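Local coordinates for metallo-beta-lactamase FIM-1 (Pseudomonas aeruginosa, PDB 6V3Q), which probably hydrolyses beta-lactam antibiotics to substituted beta-amino acids in the periplasm with zinc as cofactor, contributing to antibiotic resistance, at residues Ala77-Ala82 and Ile98-Ala103. Sequence-based numbering, arbitrary orientation.
Sequences AVFTHA and IVTYAA. With ZN (zinc ion), chain C.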
# COMPACT_ATOMS: atom_id res chain seq x y z
N ALA A 77 -2.08 22.25 17.55
CA ALA A 77 -2.27 20.94 16.95
C ALA A 77 -3.12 20.08 17.88
O ALA A 77 -3.00 20.16 19.10
CB ALA A 77 -0.93 20.26 16.66
N VAL A 78 -3.97 19.27 17.27
CA VAL A 78 -4.80 18.30 17.99
C VAL A 78 -4.75 16.99 17.22
O VAL A 78 -4.59 16.97 15.99
CB VAL A 78 -6.25 18.79 18.16
CG1 VAL A 78 -6.92 18.97 16.81
CG2 VAL A 78 -7.04 17.85 19.06
N PHE A 79 -4.85 15.88 17.95
CA PHE A 79 -4.74 14.55 17.37
C PHE A 79 -5.96 13.73 17.78
O PHE A 79 -6.46 13.86 18.90
CB PHE A 79 -3.45 13.87 17.81
CG PHE A 79 -2.30 14.83 17.98
CD1 PHE A 79 -1.66 15.37 16.88
CD2 PHE A 79 -1.87 15.20 19.25
CE1 PHE A 79 -0.61 16.26 17.04
CE2 PHE A 79 -0.82 16.08 19.41
CZ PHE A 79 -0.19 16.61 18.30
N THR A 80 -6.41 12.87 16.87
CA THR A 80 -7.69 12.19 17.05
C THR A 80 -7.58 10.87 17.81
O THR A 80 -8.58 10.45 18.41
CB THR A 80 -8.35 11.96 15.68
OG1 THR A 80 -7.48 11.20 14.84
CG2 THR A 80 -8.66 13.30 15.02
N HIS A 81 -6.42 10.22 17.81
CA HIS A 81 -6.19 9.08 18.69
C HIS A 81 -4.70 8.76 18.68
O HIS A 81 -3.92 9.34 17.91
CB HIS A 81 -7.03 7.85 18.31
CG HIS A 81 -6.64 7.23 17.01
ND1 HIS A 81 -6.94 7.79 15.78
CD2 HIS A 81 -6.01 6.06 16.73
CE1 HIS A 81 -6.49 7.01 14.82
NE2 HIS A 81 -5.92 5.95 15.37
N ALA A 82 -4.31 7.82 19.55
CA ALA A 82 -2.90 7.55 19.82
C ALA A 82 -2.43 6.34 19.01
O ALA A 82 -2.10 5.28 19.54
CB ALA A 82 -2.68 7.35 21.31
N ILE A 98 4.91 24.17 19.14
CA ILE A 98 3.48 24.11 18.86
C ILE A 98 2.74 23.71 20.13
O ILE A 98 3.21 22.87 20.91
CB ILE A 98 3.20 23.11 17.72
CG1 ILE A 98 4.22 23.28 16.59
CG2 ILE A 98 1.79 23.30 17.18
CD1 ILE A 98 4.20 24.63 15.95
N VAL A 99 1.58 24.32 20.35
CA VAL A 99 0.71 23.93 21.46
C VAL A 99 -0.11 22.73 21.01
O VAL A 99 -0.88 22.81 20.05
CB VAL A 99 -0.20 25.10 21.88
CG1 VAL A 99 -0.89 24.77 23.20
CG2 VAL A 99 0.60 26.39 22.00
N THR A 100 0.07 21.60 21.69
CA THR A 100 -0.50 20.33 21.27
C THR A 100 -1.57 19.87 22.26
O THR A 100 -1.40 19.99 23.47
CB THR A 100 0.58 19.26 21.13
OG1 THR A 100 1.20 19.03 22.40
CG2 THR A 100 1.64 19.71 20.14
N TYR A 101 -2.66 19.33 21.72
CA TYR A 101 -3.77 18.82 22.51
C TYR A 101 -4.11 17.40 22.08
O TYR A 101 -3.95 17.03 20.92
CB TYR A 101 -5.02 19.69 22.36
CG TYR A 101 -4.90 21.11 22.88
CD1 TYR A 101 -5.40 21.46 24.13
CD2 TYR A 101 -4.30 22.10 22.11
CE1 TYR A 101 -5.29 22.75 24.60
CE2 TYR A 101 -4.19 23.40 22.58
CZ TYR A 101 -4.69 23.72 23.82
OH TYR A 101 -4.58 25.01 24.28
N ALA A 102 -4.61 16.62 23.03
CA ALA A 102 -5.16 15.31 22.74
C ALA A 102 -6.08 14.91 23.89
O ALA A 102 -6.03 15.49 24.97
CB ALA A 102 -4.06 14.26 22.54
N ALA A 103 -6.92 13.91 23.63
CA ALA A 103 -7.76 13.36 24.68
C ALA A 103 -6.90 12.81 25.80
O ALA A 103 -5.79 12.32 25.56
CB ALA A 103 -8.66 12.26 24.11
ZN ZN C . -5.63 3.96 14.45
O HOH W 1 -6.88 12.47 21.09
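The Phe79 ring meets Ala102 CB at its edge, near the ring plane, with CD2 4.1 Å from that methyl. Tyr101 O, 3.2 Å from Phe79 CD2, and Thr100 CB, 3.9 Å from Phe79 CE2, approach the same ring obliquely. With CG beside the backbone N and opposite the carbonyl carbon, though short of staggered (chi1 -34°), the Phe79 ring leans back toward Thr100, and helix 90-95 packs on it through Val90 and Leu93. The Tyr101 ring, on the face of the sheet that also carries Val78, has Ala77 O at its edge and in plane; beyond the segments it meets the ring of His120 at about 30°.

Between the rings runs a parallel strand pairing. Ala77 is gripped at both ends: its N gives a hydrogen bond to Val99 O at 2.8 Å, and its O accepts one from Tyr101 N, also at 2.8 Å. Tyr101 O then takes a weak bond from Phe79 N at 3.3 Å, backed by a CA-H...O contact from Val78 CA. Ala77 CB turns to the face shared with Thr100 and touches Ile98 CG2. Past the pairing, where the chains diverge, a water bridges them, donating to Phe79 O (2.6 Å) and accepting from Ala103 N, the N-cap position of helix 104-108.

Two residues after Phe79, His81 NE2 binds zinc at 2.2 Å, the site completed by His83 and His145. Neighbouring parallel strands 74-78 and 99-102, joined through helices 84-87 and 90-95, with His81 and His83 in the loop that follows strand 74-78, are typical of the alpha-beta/beta-alpha metallo-beta-lactamase fold.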